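Local atomic coordinates of alpha-glucosidase (Bacteroides thetaiotaomicron, PDB entry 5XFM), a protein that hydrolyses beta-L-arabinopyranosides and alpha-galactosides as a bifunctional, calcium-binding member of glycoside hydrolase family 97. Residues 204-209 / 267-272; 360-365 / 373-378; 159-164 / 189-194; 125-130 / 255-260. The protein carries 1 engineered substitution. One frame throughout, in Å; residues are numbered along the deposited sequence.

In the fold
Three of the four contacts belong to the N-terminal beta-sandwich region and one to the catalytic barrel. Interactions 1 and 4 share a sheet, in which strand 256-266 pairs with strand 121-128 on one side and strand 206-212 on the other; their nearest atoms are about 8 Å apart. Interaction 3 is nested in the chain inside the loop that interaction 4 closes, and joins loops of the same region. Its nearest atoms are about 10 Å from those of interaction 2, with no touch. Both lie near the calcium held by E174, E452 and E458: the side chain of W361 in interaction 2 lies about 8 Å from the metal, that of S160 in interaction 3 about 12 Å.

Interaction 1: residues 204-209 / 267-272; sequences DGWVLV and DHLKPI
L269 lays its branched end over one face of the W206 indole. Its CD2 stands 3.6 Å from the centroid of the five-membered ring and 14° off the normal, a CH-pi contact, while L269 CG comes within 3.5 Å of W206 NE1. I272 works at the root of the same side chain: its CG1 is 3.9 Å from W206 CB, and its CD1 runs on to L208 CB at 4.0 Å. One isoleucine thus bridges two residues that point from the strand toward the helix, whereas V207 between them points away from the helix, and its side chain touches M49 and L50. The fold explains the meeting. Helix 270-274 follows strand 256-266, the sheet neighbour of strand 206-212 in the N-terminal beta-sandwich, and I272 of this helix packs against both strands, on W206 and L208 and on T264. Behind this first shell, W206 has CG anti to its carbonyl carbon (chi1 -54°), which lifts the indole off the strand and under L269. G205 lets the chains pass closely, since a beta carbon there would come within 2.7 Å of D267 CA. Farther out, Y563, in the C-terminal region, makes a T-shaped ring contact with W206, and T483, in the catalytic region, hydrogen-bonds I272 O through its hydroxyl.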
loop_
_atom_site.group_PDB
_atom_site.type_symbol
_atom_site.label_atom_id
_atom_site.label_comp_id
_atom_site.label_asym_id
_atom_site.label_seq_id
_atom_site.Cartn_x
_atom_site.Cartn_y
_atom_site.Cartn_z
ATOM N N ASP A 204 -0.367 -2.320 25.662
ATOM C CA ASP A 204 -0.721 -3.694 25.318
ATOM C C ASP A 204 -0.562 -4.027 23.832
ATOM O O ASP A 204 -1.130 -5.008 23.359
ATOM C CB ASP A 204 -2.158 -3.988 25.745
ATOM C CG ASP A 204 -2.419 -3.617 27.188
ATOM O OD1 ASP A 204 -1.516 -3.837 28.019
ATOM O OD2 ASP A 204 -3.527 -3.124 27.492
ATOM N N GLY A 205 0.224 -3.236 23.105
ATOM C CA GLY A 205 0.515 -3.544 21.714
ATOM C C GLY A 205 -0.149 -2.709 20.627
ATOM O O GLY A 205 -0.375 -1.516 20.795
ATOM N N TRP A 206 -0.419 -3.340 19.486
ATOM C CA TRP A 206 -0.805 -2.619 18.282
ATOM C C TRP A 206 -1.919 -3.297 17.483
ATOM O O TRP A 206 -2.020 -4.530 17.434
ATOM C CB TRP A 206 0.417 -2.429 17.373
ATOM C CG TRP A 206 1.596 -1.775 18.044
ATOM C CD1 TRP A 206 2.544 -2.382 18.818
ATOM C CD2 TRP A 206 1.938 -0.383 18.009
ATOM N NE1 TRP A 206 3.459 -1.457 19.256
ATOM C CE2 TRP A 206 3.110 -0.222 18.772
ATOM C CE3 TRP A 206 1.370 0.742 17.396
ATOM C CZ2 TRP A 206 3.725 1.023 18.945
ATOM C CZ3 TRP A 206 1.982 1.974 17.566
ATOM C CH2 TRP A 206 3.146 2.103 18.337
ATOM N N VAL A 207 -2.724 -2.468 16.828
ATOM C CA VAL A 207 -3.776 -2.928 15.926
ATOM C C VAL A 207 -3.765 -2.153 14.595
ATOM O O VAL A 207 -3.751 -0.936 14.589
ATOM C CB VAL A 207 -5.159 -2.783 16.571
ATOM C CG1 VAL A 207 -6.254 -3.085 15.551
ATOM C CG2 VAL A 207 -5.282 -3.693 17.800
ATOM N N LEU A 208 -3.757 -2.862 13.472
ATOM C CA LEU A 208 -3.892 -2.245 12.155
ATOM C C LEU A 208 -5.187 -2.681 11.471
ATOM O O LEU A 208 -5.389 -3.867 11.203
ATOM C CB LEU A 208 -2.706 -2.609 11.272
ATOM C CG LEU A 208 -2.684 -1.970 9.880
ATOM C CD1 LEU A 208 -2.301 -0.484 9.926
ATOM C CD2 LEU A 208 -1.773 -2.755 8.947
ATOM N N VAL A 209 -6.057 -1.719 11.192
ATOM C CA VAL A 209 -7.341 -1.981 10.543
ATOM C C VAL A 209 -7.268 -1.686 9.046
ATOM O O VAL A 209 -6.834 -0.608 8.644
ATOM C CB VAL A 209 -8.463 -1.132 11.181
ATOM C CG1 VAL A 209 -9.749 -1.236 10.392
ATOM C CG2 VAL A 209 -8.672 -1.543 12.638
ATOM N N ASP A 267 1.292 -7.800 20.408
ATOM C CA ASP A 267 1.835 -7.074 21.543
ATOM C C ASP A 267 3.078 -6.305 21.117
ATOM O O ASP A 267 3.630 -5.528 21.890
ATOM C CB ASP A 267 2.174 -8.025 22.697
ATOM C CG ASP A 267 3.082 -9.165 22.265
ATOM O OD1 ASP A 267 3.315 -9.321 21.042
ATOM O OD2 ASP A 267 3.594 -9.882 23.152
ATOM N N HIS A 268 3.504 -6.529 19.877
ATOM C CA HIS A 268 4.660 -5.845 19.301
ATOM C C HIS A 268 4.398 -5.367 17.874
ATOM O O HIS A 268 3.383 -5.702 17.267
ATOM C CB HIS A 268 5.891 -6.759 19.322
ATOM C CG HIS A 268 6.330 -7.152 20.699
ATOM N ND1 HIS A 268 6.401 -8.465 21.113
ATOM C CD2 HIS A 268 6.735 -6.403 21.752
ATOM C CE1 HIS A 268 6.819 -8.507 22.365
ATOM N NE2 HIS A 268 7.028 -7.269 22.777
ATOM N N LEU A 269 5.325 -4.576 17.346
ATOM C CA LEU A 269 5.191 -4.021 16.009
ATOM C C LEU A 269 5.479 -5.051 14.918
ATOM O O LEU A 269 5.109 -4.849 13.760
ATOM C CB LEU A 269 6.111 -2.804 15.856
ATOM C CG LEU A 269 5.541 -1.498 16.427
ATOM C CD1 LEU A 269 6.613 -0.433 16.552
ATOM C CD2 LEU A 269 4.396 -0.997 15.553
ATOM N N LYS A 270 6.139 -6.147 15.289
ATOM C CA LYS A 270 6.565 -7.178 14.333
ATOM C C LYS A 270 5.441 -7.775 13.457
ATOM O O LYS A 270 5.600 -7.881 12.237
ATOM C CB LYS A 270 7.288 -8.310 15.073
ATOM C CG LYS A 270 7.746 -9.442 14.171
ATOM C CD LYS A 270 8.290 -10.603 14.980
ATOM C CE LYS A 270 8.996 -11.603 14.081
ATOM N NZ LYS A 270 8.179 -12.823 13.839
ATOM N N PRO A 271 4.316 -8.193 14.068
ATOM C CA PRO A 271 3.244 -8.717 13.206
ATOM C C PRO A 271 2.616 -7.649 12.304
ATOM O O PRO A 271 2.116 -7.970 11.228
ATOM C CB PRO A 271 2.222 -9.247 14.212
ATOM C CG PRO A 271 2.466 -8.433 15.453
ATOM C CD PRO A 271 3.950 -8.267 15.495
ATOM N N ILE A 272 2.639 -6.399 12.751
ATOM C CA ILE A 272 2.178 -5.270 11.943
ATOM C C ILE A 272 2.990 -5.139 10.661
ATOM O O ILE A 272 2.442 -5.036 9.562
ATOM C CB ILE A 272 2.276 -3.954 12.725
ATOM C CG1 ILE A 272 1.482 -4.056 14.030
ATOM C CG2 ILE A 272 1.769 -2.799 11.889
ATOM C CD1 ILE A 272 -0.011 -4.099 13.821
#

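Interaction 2: residues 360-365 / 373-378; sequences LWYSSS and QGPVNR
S363 and P375 make the straighter of the two direct backbone hydrogen bonds here: S363 N donates to P375 O at 3.1 Å with an N-H...O angle of 167°. Two residues on, N377 N reaches S365 O at 3.3 Å. A water adds a third link, donating to S363 O and P375 O and accepting from R378 N. P375 O is therefore gripped twice, by an amide and by the water, and the same water lies in the plane of the Y362 ring at its edge.

The nonpolar contacts centre on P375, which follows a cis peptide bond. Its CG sits over one face of Y362, 3.8 Å from the ring centroid in a CH-pi contact, and its CD packs 4.2 Å from W361 CE3. R378 CB meets the edge of the same tyrosine, 3.7 Å from Y362 CE2, before the arginine bends at chi2 (-56°) and carries its guanidinium off to a salt bridge with E388.

W361 brings its six-membered ring to the loop carbonyls. Q373 O lies at the ring edge near its plane, 3.4 Å from W361 CZ3, and G374 O approaches obliquely. The indole nitrogen makes a weak hydrogen bond to D403 on the next strand.

The arrangement is that of a beta-alpha loop in a TIM barrel: leaving the C-terminal end of strand 357-363, the chain folds back against it before helix 382-395, at the end where such barrels carry their active sites and, in this enzyme, close to the calcium.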
loop_
_atom_site.group_PDB
_atom_site.type_symbol
_atom_site.label_atom_id
_atom_site.label_comp_id
_atom_site.label_asym_id
_atom_site.label_seq_id
_atom_site.Cartn_x
_atom_site.Cartn_y
_atom_site.Cartn_z
ATOM N N LEU A 360 4.767 4.028 -20.275
ATOM C CA LEU A 360 4.151 5.278 -20.704
ATOM C C LEU A 360 3.018 5.717 -19.777
ATOM O O LEU A 360 2.232 4.888 -19.291
ATOM C CB LEU A 360 3.638 5.158 -22.140
ATOM C CG LEU A 360 4.712 4.900 -23.197
ATOM C CD1 LEU A 360 4.113 4.927 -24.596
ATOM C CD2 LEU A 360 5.831 5.925 -23.069
ATOM N N TRP A 361 2.973 7.030 -19.529
ATOM C CA TRP A 361 1.962 7.683 -18.696
ATOM C C TRP A 361 0.642 7.869 -19.433
ATOM O O TRP A 361 0.613 8.319 -20.583
ATOM C CB TRP A 361 2.472 9.054 -18.220
ATOM C CG TRP A 361 1.620 9.730 -17.166
ATOM C CD1 TRP A 361 1.820 9.704 -15.810
ATOM C CD2 TRP A 361 0.464 10.560 -17.378
ATOM N NE1 TRP A 361 0.855 10.449 -15.170
ATOM C CE2 TRP A 361 0.013 10.984 -16.108
ATOM C CE3 TRP A 361 -0.235 10.977 -18.513
ATOM C CZ2 TRP A 361 -1.102 11.805 -15.948
ATOM C CZ3 TRP A 361 -1.343 11.785 -18.350
ATOM C CH2 TRP A 361 -1.766 12.191 -17.078
ATOM N N TYR A 362 -0.449 7.499 -18.773
ATOM C CA TYR A 362 -1.792 7.793 -19.264
ATOM C C TYR A 362 -2.650 8.366 -18.152
ATOM O O TYR A 362 -2.481 7.999 -16.991
ATOM C CB TYR A 362 -2.456 6.531 -19.833
ATOM C CG TYR A 362 -1.983 6.138 -21.213
ATOM C CD1 TYR A 362 -0.782 5.463 -21.392
ATOM C CD2 TYR A 362 -2.744 6.436 -22.341
ATOM C CE1 TYR A 362 -0.347 5.104 -22.657
ATOM C CE2 TYR A 362 -2.316 6.082 -23.609
ATOM C CZ TYR A 362 -1.116 5.418 -23.759
ATOM O OH TYR A 362 -0.687 5.064 -25.014
ATOM N N SER A 363 -3.583 9.250 -18.494
ATOM C CA SER A 363 -4.627 9.601 -17.541
ATOM C C SER A 363 -5.748 8.581 -17.665
ATOM O O SER A 363 -6.137 8.204 -18.774
ATOM C CB SER A 363 -5.168 11.016 -17.766
ATOM O OG SER A 363 -6.073 11.380 -16.724
ATOM N N SER A 364 -6.253 8.118 -16.528
ATOM C CA SER A 364 -7.447 7.286 -16.530
ATOM C C SER A 364 -8.623 8.142 -16.944
ATOM O O SER A 364 -9.652 7.640 -17.392
ATOM C CB SER A 364 -7.706 6.696 -15.149
ATOM O OG SER A 364 -8.239 7.687 -14.293
ATOM N N SER A 365 -8.444 9.448 -16.793
ATOM C CA SER A 365 -9.549 10.395 -16.801
ATOM C C SER A 365 -10.139 10.665 -18.173
ATOM O O SER A 365 -9.441 10.971 -19.147
ATOM C CB SER A 365 -9.121 11.711 -16.145
ATOM O OG SER A 365 -8.153 12.388 -16.922
ATOM N N GLN A 373 -3.490 17.340 -18.917
ATOM C CA GLN A 373 -2.290 16.549 -19.195
ATOM C C GLN A 373 -2.554 15.153 -19.839
ATOM O O GLN A 373 -3.321 14.322 -19.349
ATOM C CB GLN A 373 -1.440 16.458 -17.922
ATOM C CG GLN A 373 -2.005 17.044 -16.645
ATOM C CD GLN A 373 -1.135 16.588 -15.498
ATOM O OE1 GLN A 373 0.113 16.566 -15.571
ATOM N NE2 GLN A 373 -1.776 16.357 -14.380
ATOM N N GLY A 374 -1.896 14.918 -20.971
ATOM C CA GLY A 374 -2.262 13.801 -21.813
ATOM C C GLY A 374 -1.234 12.698 -21.821
ATOM O O GLY A 374 -0.163 12.843 -21.241
ATOM N N PRO A 375 -1.562 11.585 -22.490
ATOM C CA PRO A 375 -2.839 11.475 -23.208
ATOM C C PRO A 375 -4.051 11.237 -22.293
ATOM O O PRO A 375 -3.979 10.422 -21.371
ATOM C CB PRO A 375 -2.616 10.273 -24.128
ATOM C CG PRO A 375 -1.556 9.471 -23.463
ATOM C CD PRO A 375 -0.694 10.414 -22.687
ATOM N N VAL A 376 -5.140 11.958 -22.563
ATOM C CA VAL A 376 -6.413 11.768 -21.869
ATOM C C VAL A 376 -7.368 10.999 -22.783
ATOM O O VAL A 376 -7.169 10.973 -23.999
ATOM C CB VAL A 376 -7.075 13.113 -21.451
ATOM C CG1 VAL A 376 -6.331 13.758 -20.279
ATOM C CG2 VAL A 376 -7.174 14.070 -22.639
ATOM N N ASN A 377 -8.373 10.353 -22.186
ATOM C CA ASN A 377 -9.439 9.675 -22.933
ATOM C C ASN A 377 -8.977 8.462 -23.721
ATOM O O ASN A 377 -9.616 8.068 -24.699
ATOM C CB ASN A 377 -10.124 10.662 -23.883
ATOM C CG ASN A 377 -10.700 11.846 -23.160
ATOM O OD1 ASN A 377 -11.180 11.712 -22.037
ATOM N ND2 ASN A 377 -10.593 13.027 -23.759
ATOM N N ARG A 378 -7.881 7.857 -23.281
ATOM C CA ARG A 378 -7.409 6.641 -23.911
ATOM C C ARG A 378 -7.596 5.394 -23.026
ATOM O O ARG A 378 -7.267 4.293 -23.453
ATOM C CB ARG A 378 -5.932 6.795 -24.297
ATOM C CG ARG A 378 -5.660 7.851 -25.376
ATOM C CD ARG A 378 -6.469 7.598 -26.645
ATOM N NE ARG A 378 -6.346 8.678 -27.624
ATOM C CZ ARG A 378 -5.485 8.696 -28.644
ATOM N NH1 ARG A 378 -4.646 7.686 -28.845
ATOM N NH2 ARG A 378 -5.469 9.730 -29.472
HETATM O O HOH W 1 -5.623 8.054 -21.397
#

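Interaction 3: residues 159-164 / 189-194; sequences QSDAMI and YGHGYT
Q159 and G192 are joined by the main direct hydrogen bond, Q159 N to G192 O at 2.9 Å and 166°. A second direct bond, from H191 NE2 to D161 OD1, is weak at an angle of 130°, although the oxygen lies in the plane of the imidazole, whose ring stands almost perpendicular to the carboxylate. Two waters reinforce these links. One donates to Q159 O and G192 O and accepts from H191 N; the other ties D161 OD1 to Y189 O, giving that carboxylate oxygen a second donor.

Packing is organised by the Y189 ring. S160 CA rests over one face, 3.6 Å from the centroid, as a CH-pi contact, while D161 OD2 comes to the edge, 3.3 Å from Y189 CD2. I164 CD1 adds an oblique contact at 3.8 Å from Y189 CE2. At the other end, T194 CG2 packs 3.7 Å from Q159 CB, and the bend of the glutamine at chi2 (68°) keeps its amide group beside the same methyl.

The hydroxyl of Y189 hydrogen-bonds E175, the neighbour in sequence of the calcium ligand E174. With an alanine at this position, E175 would probably lose that partner and a gap would open against S160 and I164. The whole is a pairing of two irregular loops, one after strand 153-156 and one before strand 197-200, in the N-terminal sandwich region, with the side chain of S160 about 12 Å from the calcium.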
loop_
_atom_site.group_PDB
_atom_site.type_symbol
_atom_site.label_atom_id
_atom_site.label_comp_id
_atom_site.label_asym_id
_atom_site.label_seq_id
_atom_site.Cartn_x
_atom_site.Cartn_y
_atom_site.Cartn_z
ATOM N N GLN A 159 -9.402 11.217 5.138
ATOM C CA GLN A 159 -9.978 11.265 3.805
ATOM C C GLN A 159 -10.332 12.720 3.472
ATOM O O GLN A 159 -10.905 13.425 4.300
ATOM C CB GLN A 159 -11.207 10.352 3.719
ATOM C CG GLN A 159 -12.016 10.503 2.440
ATOM C CD GLN A 159 -11.281 10.017 1.207
ATOM O OE1 GLN A 159 -10.215 10.529 0.860
ATOM N NE2 GLN A 159 -11.866 9.047 0.516
ATOM N N SER A 160 -9.993 13.178 2.271
ATOM C CA SER A 160 -10.215 14.584 1.923
ATOM C C SER A 160 -11.657 14.854 1.494
ATOM O O SER A 160 -12.464 13.933 1.390
ATOM C CB SER A 160 -9.256 15.031 0.810
ATOM O OG SER A 160 -9.592 14.455 -0.448
ATOM N N ASP A 161 -11.978 16.125 1.271
ATOM C CA ASP A 161 -13.207 16.480 0.574
ATOM C C ASP A 161 -13.123 15.908 -0.831
ATOM O O ASP A 161 -12.044 15.516 -1.286
ATOM C CB ASP A 161 -13.417 17.998 0.505
ATOM C CG ASP A 161 -13.540 18.643 1.871
ATOM O OD1 ASP A 161 -14.297 18.117 2.714
ATOM O OD2 ASP A 161 -12.882 19.684 2.094
ATOM N N ALA A 162 -14.266 15.825 -1.502
ATOM C CA ALA A 162 -14.296 15.385 -2.884
ATOM C C ALA A 162 -14.119 16.584 -3.807
ATOM O O ALA A 162 -14.604 17.672 -3.504
ATOM C CB ALA A 162 -15.597 14.653 -3.189
ATOM N N MET A 163 -13.429 16.368 -4.927
ATOM C CA MET A 163 -13.292 17.360 -6.006
ATOM C C MET A 163 -12.499 18.613 -5.596
ATOM O O MET A 163 -12.765 19.700 -6.099
ATOM C CB MET A 163 -14.666 17.803 -6.534
ATOM C CG MET A 163 -15.690 16.683 -6.726
ATOM S SD MET A 163 -15.036 15.232 -7.551
ATOM C CE MET A 163 -14.494 15.897 -9.126
ATOM N N ILE A 164 -11.549 18.473 -4.678
ATOM C CA ILE A 164 -10.614 19.557 -4.397
ATOM C C ILE A 164 -9.236 19.159 -4.918
ATOM O O ILE A 164 -9.101 18.149 -5.611
ATOM C CB ILE A 164 -10.530 19.897 -2.894
ATOM C CG1 ILE A 164 -10.020 18.692 -2.102
ATOM C CG2 ILE A 164 -11.884 20.370 -2.368
ATOM C CD1 ILE A 164 -9.630 19.016 -0.675
ATOM N N TYR A 189 -10.903 16.890 7.464
ATOM C CA TYR A 189 -11.983 17.313 6.563
ATOM C C TYR A 189 -13.383 16.900 7.018
ATOM O O TYR A 189 -14.373 17.258 6.377
ATOM C CB TYR A 189 -11.765 16.764 5.154
ATOM C CG TYR A 189 -10.449 17.117 4.507
ATOM C CD1 TYR A 189 -9.311 16.346 4.735
ATOM C CD2 TYR A 189 -10.347 18.205 3.652
ATOM C CE1 TYR A 189 -8.104 16.661 4.131
ATOM C CE2 TYR A 189 -9.146 18.529 3.046
ATOM C CZ TYR A 189 -8.028 17.753 3.288
ATOM O OH TYR A 189 -6.829 18.071 2.685
ATOM N N GLY A 190 -13.474 16.142 8.104
ATOM C CA GLY A 190 -14.754 15.619 8.550
ATOM C C GLY A 190 -15.260 14.446 7.722
ATOM O O GLY A 190 -16.471 14.235 7.599
ATOM N N HIS A 191 -14.346 13.683 7.130
ATOM C CA HIS A 191 -14.767 12.510 6.366
ATOM C C HIS A 191 -14.060 11.235 6.823
ATOM O O HIS A 191 -13.939 10.279 6.060
ATOM C CB HIS A 191 -14.535 12.744 4.872
ATOM C CG HIS A 191 -15.282 13.923 4.325
ATOM N ND1 HIS A 191 -16.658 14.001 4.329
ATOM C CD2 HIS A 191 -14.844 15.072 3.757
ATOM C CE1 HIS A 191 -17.036 15.148 3.791
ATOM N NE2 HIS A 191 -15.954 15.816 3.434
ATOM N N GLY A 192 -13.626 11.210 8.080
ATOM C CA GLY A 192 -12.909 10.067 8.617
ATOM C C GLY A 192 -11.546 9.834 7.984
ATOM O O GLY A 192 -10.883 10.772 7.557
ATOM N N TYR A 193 -11.130 8.576 7.911
ATOM C CA TYR A 193 -9.750 8.246 7.562
ATOM C C TYR A 193 -9.664 7.114 6.545
ATOM O O TYR A 193 -10.488 6.199 6.555
ATOM C CB TYR A 193 -8.982 7.867 8.827
ATOM C CG TYR A 193 -9.243 8.817 9.967
ATOM C CD1 TYR A 193 -8.493 9.972 10.120
ATOM C CD2 TYR A 193 -10.263 8.571 10.878
ATOM C CE1 TYR A 193 -8.740 10.845 11.157
ATOM C CE2 TYR A 193 -10.519 9.442 11.915
ATOM C CZ TYR A 193 -9.756 10.575 12.050
ATOM O OH TYR A 193 -10.005 11.437 13.083
ATOM N N THR A 194 -8.670 7.165 5.669
ATOM C CA THR A 194 -8.511 6.092 4.695
ATOM C C THR A 194 -7.603 4.989 5.227
ATOM O O THR A 194 -6.701 5.245 6.033
ATOM C CB THR A 194 -7.962 6.603 3.349
ATOM O OG1 THR A 194 -6.663 7.175 3.533
ATOM C CG2 THR A 194 -8.916 7.613 2.749
HETATM O O HOH W 2 -11.507 13.629 6.937
HETATM O O HOH W 3 -14.602 19.697 4.841
#

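Interaction 4: residues 125-130 / 255-260; sequences RYTLPH and PGATPW
T258 OG1 is held from two directions: Y126 N donates to it at 3.1 Å along an almost straight line (177°), and the hydroxyl itself donates to a lone pair of P259 O at 3.0 Å. With chi1 of 73°, the oxygen is placed where it can accept the Y126 amide, so a side chain does the work of a backbone carbonyl. T258 N returns a bond to Y126 O. Farther along, L128 and G256 form a hydrogen-bonded antiparallel pair, each amide reaching the other's carbonyl at 2.9 Å, with T127 and A257 the adjoining non-hydrogen-bonded pair.

R125 stretches across one face of W260. Its CG stands 3.7 Å from the centroid of the six-membered ring, and the guanidinium lies 21° from parallel to the indole, with R125 NE 3.2 Å from W260 CZ2. A water then links R125 NH1 to T258 O. A serine in place of W260 would probably take away the flat surface under the arginine, leaving its guanidinium less restrained in its rotation.

Y126 OH hydrogen-bonds T144 and G56, which belong to the opposing sheet. The contact thus joins neighbouring antiparallel strands 121-128 and 256-266 within one sheet of the N-terminal beta-sandwich, consistent with the galactose mutarotase-like fold to which this family is assigned.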
loop_
_atom_site.group_PDB
_atom_site.type_symbol
_atom_site.label_atom_id
_atom_site.label_comp_id
_atom_site.label_asym_id
_atom_site.label_seq_id
_atom_site.Cartn_x
_atom_site.Cartn_y
_atom_site.Cartn_z
ATOM N N ARG A 125 -15.653 -11.470 6.790
ATOM C CA ARG A 125 -16.536 -10.937 5.761
ATOM C C ARG A 125 -17.951 -11.453 5.924
ATOM O O ARG A 125 -18.198 -12.400 6.673
ATOM C CB ARG A 125 -16.013 -11.276 4.361
ATOM C CG ARG A 125 -16.092 -12.748 3.996
ATOM C CD ARG A 125 -15.948 -12.950 2.492
ATOM N NE ARG A 125 -15.822 -14.364 2.161
ATOM C CZ ARG A 125 -15.468 -14.833 0.968
ATOM N NH1 ARG A 125 -15.187 -14.002 -0.031
ATOM N NH2 ARG A 125 -15.384 -16.142 0.778
ATOM N N TYR A 126 -18.886 -10.797 5.250
ATOM C CA TYR A 126 -20.271 -11.239 5.254
ATOM C C TYR A 126 -20.585 -12.026 3.986
ATOM O O TYR A 126 -20.030 -11.746 2.925
ATOM C CB TYR A 126 -21.219 -10.048 5.363
ATOM C CG TYR A 126 -20.936 -9.113 6.512
ATOM C CD1 TYR A 126 -20.145 -7.988 6.329
ATOM C CD2 TYR A 126 -21.472 -9.342 7.777
ATOM C CE1 TYR A 126 -19.888 -7.117 7.363
ATOM C CE2 TYR A 126 -21.217 -8.477 8.823
ATOM C CZ TYR A 126 -20.422 -7.363 8.609
ATOM O OH TYR A 126 -20.161 -6.485 9.636
ATOM N N THR A 127 -21.489 -12.992 4.090
ATOM C CA THR A 127 -22.029 -13.654 2.908
ATOM C C THR A 127 -23.543 -13.469 2.870
ATOM O O THR A 127 -24.196 -13.400 3.914
ATOM C CB THR A 127 -21.674 -15.159 2.861
ATOM O OG1 THR A 127 -22.126 -15.816 4.053
ATOM C CG2 THR A 127 -20.170 -15.352 2.721
ATOM N N LEU A 128 -24.085 -13.358 1.661
ATOM C CA LEU A 128 -25.525 -13.260 1.452
ATOM C C LEU A 128 -25.970 -14.318 0.449
ATOM O O LEU A 128 -25.501 -14.336 -0.687
ATOM C CB LEU A 128 -25.918 -11.871 0.947
ATOM C CG LEU A 128 -25.757 -10.660 1.863
ATOM C CD1 LEU A 128 -25.678 -9.414 1.026
ATOM C CD2 LEU A 128 -26.945 -10.574 2.813
ATOM N N PRO A 129 -26.877 -15.205 0.868
ATOM C CA PRO A 129 -27.363 -16.271 -0.012
ATOM C C PRO A 129 -28.483 -15.790 -0.931
ATOM O O PRO A 129 -29.034 -14.708 -0.713
ATOM C CB PRO A 129 -27.883 -17.318 0.975
ATOM C CG PRO A 129 -28.392 -16.490 2.117
ATOM C CD PRO A 129 -27.459 -15.298 2.221
ATOM N N HIS A 130 -28.811 -16.579 -1.950
ATOM C CA HIS A 130 -30.029 -16.348 -2.718
ATOM C C HIS A 130 -31.246 -16.618 -1.833
ATOM O O HIS A 130 -31.383 -17.710 -1.286
ATOM C CB HIS A 130 -30.078 -17.238 -3.960
ATOM C CG HIS A 130 -31.223 -16.934 -4.876
ATOM N ND1 HIS A 130 -32.516 -17.333 -4.610
ATOM C CD2 HIS A 130 -31.264 -16.304 -6.074
ATOM C CE1 HIS A 130 -33.309 -16.936 -5.590
ATOM N NE2 HIS A 130 -32.573 -16.312 -6.493
ATOM N N PRO A 255 -25.887 -15.699 -4.886
ATOM C CA PRO A 255 -25.181 -15.472 -3.617
ATOM C C PRO A 255 -23.890 -14.672 -3.789
ATOM O O PRO A 255 -23.177 -14.857 -4.776
ATOM C CB PRO A 255 -24.889 -16.894 -3.123
ATOM C CG PRO A 255 -24.824 -17.713 -4.367
ATOM C CD PRO A 255 -25.853 -17.118 -5.291
ATOM N N GLY A 256 -23.610 -13.787 -2.836
ATOM C CA GLY A 256 -22.429 -12.936 -2.888
ATOM C C GLY A 256 -21.802 -12.660 -1.529
ATOM O O GLY A 256 -22.183 -13.266 -0.521
ATOM N N ALA A 257 -20.835 -11.743 -1.499
ATOM C CA ALA A 257 -20.117 -11.436 -0.267
ATOM C C ALA A 257 -19.560 -10.008 -0.242
ATOM O O ALA A 257 -19.448 -9.352 -1.280
ATOM C CB ALA A 257 -18.980 -12.445 -0.057
ATOM N N THR A 258 -19.222 -9.534 0.957
ATOM C CA THR A 258 -18.496 -8.287 1.122
ATOM C C THR A 258 -17.009 -8.599 1.023
ATOM O O THR A 258 -16.617 -9.761 1.096
ATOM C CB THR A 258 -18.785 -7.612 2.482
ATOM O OG1 THR A 258 -18.130 -8.330 3.529
ATOM C CG2 THR A 258 -20.269 -7.551 2.754
ATOM N N PRO A 259 -16.172 -7.573 0.815
ATOM C CA PRO A 259 -14.723 -7.760 0.946
ATOM C C PRO A 259 -14.319 -8.144 2.368
ATOM O O PRO A 259 -15.161 -8.183 3.269
ATOM C CB PRO A 259 -14.152 -6.390 0.579
ATOM C CG PRO A 259 -15.215 -5.729 -0.227
ATOM C CD PRO A 259 -16.516 -6.238 0.302
ATOM N N TRP A 260 -13.040 -8.445 2.562
ATOM C CA TRP A 260 -12.546 -8.821 3.876
ATOM C C TRP A 260 -12.166 -7.581 4.692
ATOM O O TRP A 260 -11.455 -6.706 4.205
ATOM C CB TRP A 260 -11.344 -9.755 3.745
ATOM C CG TRP A 260 -11.667 -11.053 3.055
ATOM C CD1 TRP A 260 -11.605 -11.303 1.710
ATOM C CD2 TRP A 260 -12.107 -12.273 3.669
ATOM N NE1 TRP A 260 -11.980 -12.600 1.451
ATOM C CE2 TRP A 260 -12.288 -13.219 2.636
ATOM C CE3 TRP A 260 -12.359 -12.661 4.989
ATOM C CZ2 TRP A 260 -12.712 -14.524 2.882
ATOM C CZ3 TRP A 260 -12.781 -13.962 5.231
ATOM C CH2 TRP A 260 -12.954 -14.875 4.181
HETATM O O HOH W 4 -15.570 -11.511 -0.500
#